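Local structure of CMP/dCMP-type deaminase domain-containing protein (Aspergillus oryzae RIB40, 7DRY) at residues C65-Y70 with D79-V84; V33-G38 with E43-V48; L15-P20 with L168-A173. The protein is a zinc-binding deaminase of the cytidine deaminase fold that probably carries out the deamination step of riboflavin biosynthesis. All coordinates share one frame; numbering follows the deposited sequence. Where two conformers were deposited one is given.

Interaction 1: residues C65-Y70 with D79-V84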
loop_
_atom_site.group_PDB
_atom_site.type_symbol
_atom_site.label_atom_id
_atom_site.label_comp_id
_atom_site.label_asym_id
_atom_site.label_seq_id
_atom_site.Cartn_x
_atom_site.Cartn_y
_atom_site.Cartn_z
ATOM N N CYS A 65 4.239 2.564 -6.809
ATOM C CA CYS A 65 4.877 3.871 -6.926
ATOM C C CYS A 65 5.720 4.187 -5.697
ATOM O O CYS A 65 6.794 4.787 -5.811
ATOM C CB CYS A 65 3.799 4.932 -7.111
ATOM S SG CYS A 65 3.126 4.880 -8.807
ATOM N N CYS A 66 5.243 3.813 -4.511
ATOM C CA CYS A 66 6.006 4.052 -3.290
ATOM C C CYS A 66 7.380 3.393 -3.370
ATOM O O CYS A 66 8.412 4.014 -3.062
ATOM C CB CYS A 66 5.198 3.499 -2.115
ATOM S SG CYS A 66 5.943 3.735 -0.486
ATOM N N LEU A 67 7.412 2.131 -3.798
ATOM C CA LEU A 67 8.679 1.414 -3.911
ATOM C C LEU A 67 9.511 1.937 -5.070
ATOM O O LEU A 67 10.740 2.060 -4.955
ATOM C CB LEU A 67 8.405 -0.082 -4.082
ATOM C CG LEU A 67 7.808 -0.762 -2.845
ATOM C CD1 LEU A 67 7.320 -2.170 -3.162
ATOM C CD2 LEU A 67 8.801 -0.797 -1.703
ATOM N N SER A 68 8.865 2.254 -6.194
ATOM C CA SER A 68 9.611 2.723 -7.354
ATOM C C SER A 68 10.212 4.102 -7.111
ATOM O O SER A 68 11.303 4.398 -7.614
ATOM C CB SER A 68 8.682 2.759 -8.559
ATOM O OG SER A 68 8.384 1.445 -8.994
ATOM N N ASN A 69 9.521 4.964 -6.358
ATOM C CA ASN A 69 10.095 6.258 -6.009
ATOM C C ASN A 69 11.398 6.067 -5.245
ATOM O O ASN A 69 12.408 6.725 -5.530
ATOM C CB ASN A 69 9.111 7.041 -5.141
ATOM C CG ASN A 69 7.943 7.595 -5.921
ATOM O OD1 ASN A 69 8.011 7.781 -7.129
ATOM N ND2 ASN A 69 6.863 7.888 -5.212
ATOM N N TYR A 70 11.394 5.152 -4.267
ATOM C CA TYR A 70 12.601 4.883 -3.500
ATOM C C TYR A 70 13.702 4.327 -4.396
ATOM O O TYR A 70 14.862 4.746 -4.303
ATOM C CB TYR A 70 12.282 3.921 -2.356
ATOM C CG TYR A 70 13.388 3.834 -1.326
ATOM C CD1 TYR A 70 13.430 4.695 -0.234
ATOM C CD2 TYR A 70 14.406 2.893 -1.445
ATOM C CE1 TYR A 70 14.434 4.616 0.701
ATOM C CE2 TYR A 70 15.411 2.811 -0.503
ATOM C CZ TYR A 70 15.417 3.676 0.566
ATOM O OH TYR A 70 16.434 3.595 1.500
ATOM N N ASP A 79 12.591 -3.371 -9.651
ATOM C CA ASP A 79 12.594 -4.761 -9.206
ATOM C C ASP A 79 13.763 -5.085 -8.283
ATOM O O ASP A 79 13.747 -6.144 -7.646
ATOM C CB ASP A 79 12.440 -5.768 -10.369
ATOM C CG ASP A 79 13.632 -5.791 -11.330
ATOM O OD1 ASP A 79 14.667 -5.148 -11.069
ATOM O OD2 ASP A 79 13.526 -6.490 -12.366
ATOM N N ARG A 80 14.751 -4.191 -8.176
ATOM C CA ARG A 80 15.897 -4.369 -7.292
ATOM C C ARG A 80 15.840 -3.450 -6.072
ATOM O O ARG A 80 16.857 -3.264 -5.393
ATOM C CB ARG A 80 17.206 -4.161 -8.055
ATOM C CG ARG A 80 17.573 -5.311 -8.990
ATOM C CD ARG A 80 18.797 -4.991 -9.853
ATOM N NE ARG A 80 19.883 -4.417 -9.065
ATOM C CZ ARG A 80 20.774 -3.549 -9.532
ATOM N NH1 ARG A 80 20.720 -3.149 -10.798
ATOM N NH2 ARG A 80 21.720 -3.077 -8.733
ATOM N N VAL A 81 14.672 -2.871 -5.778
ATOM C CA VAL A 81 14.567 -1.972 -4.632
ATOM C C VAL A 81 14.873 -2.702 -3.332
ATOM O O VAL A 81 15.318 -2.081 -2.361
ATOM C CB VAL A 81 13.186 -1.275 -4.599
ATOM C CG1 VAL A 81 12.098 -2.218 -4.109
ATOM C CG2 VAL A 81 13.239 -0.001 -3.741
ATOM N N TRP A 82 14.672 -4.022 -3.301
ATOM C CA TRP A 82 15.020 -4.790 -2.113
ATOM C C TRP A 82 16.464 -4.560 -1.688
ATOM O O TRP A 82 16.774 -4.608 -0.494
ATOM C CB TRP A 82 14.767 -6.279 -2.367
ATOM C CG TRP A 82 15.762 -6.988 -3.280
ATOM C CD1 TRP A 82 15.654 -7.192 -4.635
ATOM C CD2 TRP A 82 16.985 -7.620 -2.882
ATOM N NE1 TRP A 82 16.745 -7.903 -5.098
ATOM C CE2 TRP A 82 17.575 -8.172 -4.040
ATOM C CE3 TRP A 82 17.645 -7.764 -1.657
ATOM C CZ2 TRP A 82 18.791 -8.853 -4.006
ATOM C CZ3 TRP A 82 18.849 -8.439 -1.627
ATOM C CH2 TRP A 82 19.408 -8.974 -2.792
ATOM N N GLU A 83 17.364 -4.305 -2.645
ATOM C CA GLU A 83 18.782 -4.179 -2.325
ATOM C C GLU A 83 19.095 -2.906 -1.553
ATOM O O GLU A 83 20.155 -2.829 -0.919
ATOM C CB GLU A 83 19.613 -4.146 -3.610
ATOM C CG GLU A 83 19.479 -5.363 -4.500
ATOM C CD GLU A 83 20.274 -5.226 -5.794
ATOM O OE1 GLU A 83 20.964 -4.201 -5.976
ATOM O OE2 GLU A 83 20.181 -6.138 -6.636
ATOM N N VAL A 84 18.216 -1.911 -1.603
ATOM C CA VAL A 84 18.508 -0.584 -1.069
ATOM C C VAL A 84 17.577 -0.155 0.055
ATOM O O VAL A 84 17.868 0.850 0.721
ATOM C CB VAL A 84 18.542 0.498 -2.169
ATOM C CG1 VAL A 84 19.689 0.232 -3.146
ATOM C CG2 VAL A 84 17.211 0.562 -2.892
#
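Tyr70 meets Val81 and Val84 along the edge of its ring. Its CD2 lies 3.9 Å from Val81 CG2, the two side chains crossing at about a right angle, while Val84 runs past the ring in the opposite direction and brings its CG2 to 3.7 Å from Tyr70 CE2. In the ring plane, Tyr70 OH comes 3.2 Å from the backbone oxygen Val84 O. With CG anti to the backbone N (chi1 -167°) the ring reaches over to these two valines. One turn back, Leu67 O lies 3.5 Å from Val81 CG2, and Leu67 CB touches Val81 CG1 more loosely at 4.3 Å. The contact thus packs helix 62-73 of the cytidine deaminase fold, which carries Glu63, a zinc-binding residue in this protein though not bound to the metal here, against the loop leading to strand 91-97; the Leu67 side chain is about 10 Å from the bound zinc. Behind the valines, the bond from Val84 N to Val81 O (3.0 Å) ties the loop into a turn. On its outer side Arg80 grips Glu83 side-on, NE 3.0 Å from Glu83 OE2 and NH2 on OE1. Around the tyrosine, His74 stacks on the ring, and Val48 and Ser49 of strand 46-52 touch it.

Interaction 2: residues V33-G38 with E43-V48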
loop_
_atom_site.group_PDB
_atom_site.type_symbol
_atom_site.label_atom_id
_atom_site.label_comp_id
_atom_site.label_asym_id
_atom_site.label_seq_id
_atom_site.Cartn_x
_atom_site.Cartn_y
_atom_site.Cartn_z
ATOM N N VAL A 33 7.190 3.327 6.365
ATOM C CA VAL A 33 7.708 3.886 7.611
ATOM C C VAL A 33 8.748 2.934 8.193
ATOM O O VAL A 33 8.580 1.710 8.132
ATOM C CB VAL A 33 6.545 4.064 8.613
ATOM C CG1 VAL A 33 7.037 4.589 9.959
ATOM C CG2 VAL A 33 5.470 4.991 8.024
ATOM N N SER A 34 9.811 3.494 8.774
ATOM C CA SER A 34 10.753 2.742 9.606
ATOM C C SER A 34 10.417 3.005 11.069
ATOM O O SER A 34 10.409 4.160 11.514
ATOM C CB SER A 34 12.204 3.138 9.330
ATOM O OG SER A 34 13.075 2.590 10.318
ATOM N N ARG A 35 10.149 1.938 11.811
ATOM C CA ARG A 35 9.623 2.018 13.166
ATOM C C ARG A 35 10.466 1.146 14.088
ATOM O O ARG A 35 10.856 0.032 13.721
ATOM C CB ARG A 35 8.166 1.517 13.165
ATOM C CG ARG A 35 7.535 1.353 14.532
ATOM C CD ARG A 35 6.025 1.208 14.387
ATOM N NE ARG A 35 5.426 2.439 13.888
ATOM C CZ ARG A 35 4.264 2.499 13.240
ATOM N NH1 ARG A 35 3.560 1.391 13.019
ATOM N NH2 ARG A 35 3.807 3.669 12.817
ATOM N N LYS A 36 10.726 1.633 15.298
ATOM C CA LYS A 36 11.427 0.811 16.273
ATOM C C LYS A 36 10.595 -0.422 16.609
ATOM O O LYS A 36 9.374 -0.344 16.758
ATOM C CB LYS A 36 11.693 1.607 17.557
ATOM C CG LYS A 36 12.770 2.669 17.420
ATOM C CD LYS A 36 14.131 2.052 17.131
ATOM C CE LYS A 36 14.627 1.204 18.286
ATOM N NZ LYS A 36 15.473 1.955 19.261
ATOM N N GLU A 37 11.251 -1.574 16.703
ATOM C CA GLU A 37 10.538 -2.765 17.133
ATOM C C GLU A 37 10.289 -2.706 18.632
ATOM O O GLU A 37 11.053 -2.100 19.385
ATOM C CB GLU A 37 11.317 -4.027 16.765
ATOM C CG GLU A 37 11.082 -4.430 15.314
ATOM C CD GLU A 37 12.251 -5.153 14.696
ATOM O OE1 GLU A 37 12.045 -5.869 13.687
ATOM O OE2 GLU A 37 13.375 -5.010 15.209
ATOM N N GLY A 38 9.197 -3.327 19.063
ATOM C CA GLY A 38 8.881 -3.345 20.479
ATOM C C GLY A 38 7.933 -2.234 20.885
ATOM O O GLY A 38 7.054 -1.855 20.116
ATOM N N GLU A 43 7.024 9.243 17.717
ATOM C CA GLU A 43 7.998 10.278 17.395
ATOM C C GLU A 43 9.272 9.701 16.794
ATOM O O GLU A 43 9.989 10.418 16.088
ATOM C CB GLU A 43 8.317 11.108 18.642
ATOM C CG GLU A 43 8.472 10.280 19.909
ATOM C CD GLU A 43 7.186 10.186 20.718
ATOM O OE1 GLU A 43 7.237 10.438 21.942
ATOM O OE2 GLU A 43 6.129 9.860 20.133
ATOM N N ASP A 44 9.561 8.422 17.037
ATOM C CA ASP A 44 10.738 7.777 16.472
ATOM C C ASP A 44 10.495 7.196 15.085
ATOM O O ASP A 44 11.443 6.705 14.467
ATOM C CB ASP A 44 11.258 6.671 17.398
ATOM C CG ASP A 44 11.876 7.214 18.677
ATOM O OD1 ASP A 44 12.367 8.363 18.661
ATOM O OD2 ASP A 44 11.868 6.488 19.695
ATOM N N ASP A 45 9.260 7.217 14.586
ATOM C CA ASP A 45 9.011 6.764 13.223
ATOM C C ASP A 45 9.780 7.646 12.246
ATOM O O ASP A 45 9.922 8.854 12.455
ATOM C CB ASP A 45 7.523 6.895 12.884
ATOM C CG ASP A 45 6.659 5.780 13.459
ATOM O OD1 ASP A 45 7.170 4.841 14.102
ATOM O OD2 ASP A 45 5.426 5.861 13.246
ATOM N N ARG A 46 10.270 7.044 11.170
ATOM C CA ARG A 46 10.901 7.776 10.080
ATOM C C ARG A 46 10.197 7.415 8.784
ATOM O O ARG A 46 9.992 6.232 8.496
ATOM C CB ARG A 46 12.383 7.408 9.968
ATOM C CG ARG A 46 13.189 7.691 11.238
ATOM C CD ARG A 46 14.512 6.924 11.249
ATOM N NE ARG A 46 15.280 7.160 12.469
ATOM C CZ ARG A 46 16.369 6.477 12.803
ATOM N NH1 ARG A 46 16.818 5.515 12.007
ATOM N NH2 ARG A 46 17.008 6.752 13.932
ATOM N N ILE A 47 9.822 8.425 8.002
ATOM C CA ILE A 47 9.243 8.151 6.693
ATOM C C ILE A 47 10.342 7.696 5.746
ATOM O O ILE A 47 11.406 8.321 5.659
ATOM C CB ILE A 47 8.501 9.376 6.139
ATOM C CG1 ILE A 47 7.450 9.857 7.133
ATOM C CG2 ILE A 47 7.843 9.031 4.801
ATOM C CD1 ILE A 47 6.482 8.777 7.552
ATOM N N VAL A 48 10.098 6.586 5.059
ATOM C CA VAL A 48 11.042 6.021 4.110
ATOM C C VAL A 48 10.643 6.331 2.673
ATOM O O VAL A 48 11.497 6.635 1.839
ATOM C CB VAL A 48 11.175 4.500 4.351
ATOM C CG1 VAL A 48 12.100 3.853 3.305
ATOM C CG2 VAL A 48 11.691 4.234 5.754
HETATM O O HOH W 1 9.185 4.119 15.965
#
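Asp44 opens the contact by resting its CB against Lys36 CG at 4.3 Å, in the short 3-10 turn just before the second strand of a beta hairpin; this antiparallel pair, 29-36 with 46-52, forms one side of the deaminase sheet. Asp45 follows with the polar core of the contact. Its carboxylate lies alongside Arg35, both side chains pointing the same way, and is gripped side-on: Arg35 NE reaches Asp45 OD1 at 3.0 Å, and Arg35 NH2 reaches Asp45 OD2 at 2.8 Å. Both oxygens are met on their syn side and lie in the guanidinium plane, but the nitrogens stand somewhat out of the carboxylate plane, the two planes being turned 31° apart. A bend at chi3 (-66°) turns NE and the guanidinium edge toward the carboxylate. A water accepts from Lys36 N and donates to Asp45 OD1 at 2.8 Å. Tyr8 OH of helix 5-16 also bonds Asp45 OD2, and Tyr96 OH bonds Arg35 NH2, so both ends of the bridge are further fixed. Asp45 CG also lies against Val33 CG1. Arg46 forms the hydrogen-bonded pair with Ser34, whose N reaches Arg46 O at 2.8 Å while Arg46 N bonds Ser34 O in return; Ser34 OG bonds Arg91 of the next strand. Ile47 stands in the non-hydrogen-bonded pair with Val33, CD1 against Val33 CG2 at 3.9 Å. Val48 places CG2 3.8 Å from Ser34 CB.

Interaction 3: residues L15-P20 with L168-A173. With SO4 (sulfate ion), chain D.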
loop_
_atom_site.group_PDB
_atom_site.type_symbol
_atom_site.label_atom_id
_atom_site.label_comp_id
_atom_site.label_asym_id
_atom_site.label_seq_id
_atom_site.Cartn_x
_atom_site.Cartn_y
_atom_site.Cartn_z
ATOM N N LEU A 15 -2.673 11.482 0.033
ATOM C CA LEU A 15 -1.866 11.092 -1.122
ATOM C C LEU A 15 -2.739 10.536 -2.237
ATOM O O LEU A 15 -2.543 10.863 -3.411
ATOM C CB LEU A 15 -0.833 10.040 -0.710
ATOM C CG LEU A 15 0.349 10.609 0.069
ATOM C CD1 LEU A 15 1.137 9.479 0.692
ATOM C CD2 LEU A 15 1.244 11.444 -0.845
ATOM N N ALA A 16 -3.707 9.685 -1.884
ATOM C CA ALA A 16 -4.602 9.102 -2.876
ATOM C C ALA A 16 -5.324 10.173 -3.676
ATOM O O ALA A 16 -5.627 9.968 -4.857
ATOM C CB ALA A 16 -5.621 8.205 -2.175
ATOM N N GLU A 17 -5.623 11.307 -3.044
ATOM C CA GLU A 17 -6.349 12.377 -3.716
ATOM C C GLU A 17 -5.514 13.072 -4.780
ATOM O O GLU A 17 -6.077 13.799 -5.610
ATOM C CB GLU A 17 -6.875 13.359 -2.665
ATOM C CG GLU A 17 -7.896 12.692 -1.765
ATOM C CD GLU A 17 -8.230 13.485 -0.534
ATOM O OE1 GLU A 17 -7.655 14.569 -0.352
ATOM O OE2 GLU A 17 -9.077 13.006 0.249
ATOM N N LYS A 18 -4.201 12.845 -4.789
ATOM C CA LYS A 18 -3.357 13.346 -5.860
ATOM C C LYS A 18 -3.512 12.528 -7.134
ATOM O O LYS A 18 -3.123 13.002 -8.205
ATOM C CB LYS A 18 -1.891 13.350 -5.408
ATOM C CG LYS A 18 -1.619 14.232 -4.173
ATOM C CD LYS A 18 -0.122 14.336 -3.904
ATOM C CE LYS A 18 0.165 15.020 -2.562
ATOM N NZ LYS A 18 1.628 15.273 -2.353
ATOM N N SER A 19 -4.076 11.330 -7.040
ATOM C CA SER A 19 -4.200 10.470 -8.206
ATOM C C SER A 19 -5.296 10.995 -9.131
ATOM O O SER A 19 -6.349 11.435 -8.660
ATOM C CB SER A 19 -4.565 9.056 -7.760
ATOM O OG SER A 19 -4.717 8.188 -8.874
ATOM N N PRO A 20 -5.082 10.957 -10.444
ATOM C CA PRO A 20 -6.112 11.406 -11.382
ATOM C C PRO A 20 -7.294 10.454 -11.367
ATOM O O PRO A 20 -7.116 9.230 -11.467
ATOM C CB PRO A 20 -5.393 11.353 -12.740
ATOM C CG PRO A 20 -4.308 10.340 -12.551
ATOM C CD PRO A 20 -3.858 10.502 -11.124
ATOM N N LEU A 168 -13.068 4.436 0.227
ATOM C CA LEU A 168 -13.719 3.951 -0.988
ATOM C C LEU A 168 -14.191 5.102 -1.865
ATOM O O LEU A 168 -14.037 5.049 -3.090
ATOM C CB LEU A 168 -14.889 3.038 -0.623
ATOM C CG LEU A 168 -14.468 1.707 -0.004
ATOM C CD1 LEU A 168 -15.647 1.019 0.647
ATOM C CD2 LEU A 168 -13.839 0.812 -1.066
ATOM N N GLU A 169 -14.767 6.149 -1.259
ATOM C CA GLU A 169 -15.237 7.291 -2.046
ATOM C C GLU A 169 -14.101 7.909 -2.845
ATOM O O GLU A 169 -14.277 8.270 -4.015
ATOM C CB GLU A 169 -15.869 8.360 -1.151
ATOM C CG GLU A 169 -17.117 7.923 -0.366
ATOM C CD GLU A 169 -18.387 7.898 -1.179
ATOM O OE1 GLU A 169 -18.336 8.116 -2.405
ATOM O OE2 GLU A 169 -19.449 7.664 -0.572
ATOM N N VAL A 170 -12.934 8.064 -2.221
ATOM C CA VAL A 170 -11.778 8.585 -2.937
ATOM C C VAL A 170 -11.325 7.590 -3.997
ATOM O O VAL A 170 -11.081 7.954 -5.155
ATOM C CB VAL A 170 -10.657 8.916 -1.939
ATOM C CG1 VAL A 170 -9.336 9.183 -2.673
ATOM C CG2 VAL A 170 -11.062 10.105 -1.054
ATOM N N ALA A 171 -11.246 6.313 -3.626
ATOM C CA ALA A 171 -10.682 5.309 -4.522
ATOM C C ALA A 171 -11.418 5.253 -5.856
ATOM O O ALA A 171 -10.786 5.157 -6.916
ATOM C CB ALA A 171 -10.710 3.938 -3.855
ATOM N N VAL A 172 -12.750 5.274 -5.832
ATOM C CA VAL A 172 -13.542 5.054 -7.045
ATOM C C VAL A 172 -14.125 6.356 -7.606
ATOM O O VAL A 172 -15.103 6.320 -8.361
ATOM C CB VAL A 172 -14.617 3.969 -6.863
ATOM C CG1 VAL A 172 -13.981 2.660 -6.404
ATOM C CG2 VAL A 172 -15.692 4.433 -5.889
ATOM N N ALA A 173 -13.521 7.499 -7.277
ATOM C CA ALA A 173 -14.053 8.802 -7.672
ATOM C C ALA A 173 -14.264 8.924 -9.174
ATOM O O ALA A 173 -15.170 9.641 -9.615
ATOM C CB ALA A 173 -13.075 9.888 -7.227
HETATM S S SO4 D . 2.793 17.570 -5.035
HETATM O O1 SO4 D . 4.233 17.326 -5.061
HETATM O O2 SO4 D . 2.519 18.908 -5.553
HETATM O O3 SO4 D . 2.302 17.472 -3.664
HETATM O O4 SO4 D . 2.114 16.580 -5.865
#
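Val170 meets Ala16 and Glu17 through its two methyl branches, and apolar contact dominates. Val170 CG1 lies 3.9 Å from Ala16 CB and equally close to Glu17 CG, so this branch rests against two successive residues. With CG1 anti to the backbone N (chi1 168°), both methyls face the 15-20 segment, Val170 CG2 being 4.1 Å from Glu17 CG. The glutamate chain, extended beyond CG, crosses the valine at about a right angle and carries its carboxylate past it; Glu17 OE2 comes 3.7 Å from Val170 CG2, a van der Waals touch. No hydrogen bond or salt bridge spans the two segments, and their nearest CA atoms, those of Glu17 and Val170, stay 6.7 Å apart.

The backbone bonds are local. Ser19 N reaches Ala16 O at 3.0 Å, closing a type I beta turn from Ala16 to Ser19, and Val172 N bonds Leu168 O at 3.0 Å on the last turn of its helix.

Apart from the valine, Lys18 NZ, at the end of an extended chain, hydrogen-bonds O3 of a sulfate ion at 2.6 Å, the ion coming probably from the crystallisation liquor.

Arg27 links both segments, bonding Ser19 O through NE and Val170 O through NH1. The contact sets the last part of helix 5-16 and the turn after it against the end of helix 164-171, with Thr50 and Tyr52 of strand 46-52 beside Leu15, Lys18 and Ser19, and helix 178-187 packed on Leu168, Glu169 and Val172.

Overall arrangement
Interaction 3 joins parts far apart in sequence, and the other two lie nested within the long loop it closes. Of these two, interaction 2 comes first, in the hairpin at one side of the five-stranded sheet; interaction 1 follows in series, on helix 62-73 and the loop after it. Their centres are about 18 Å apart, yet they touch where Tyr70 CD1 lies 3.4 Å from Val48 O, packing helix 62-73 on strand 46-52. Interaction 3 stays separate, its centre about 23 Å from that of interaction 1 and about 26 Å from that of interaction 2. Helix 5-16 nevertheless serves both interactions 2 and 3, packing near its start on the hairpin and near its end on helix 164-171, while the zinc site lies nearer interactions 1 and 3.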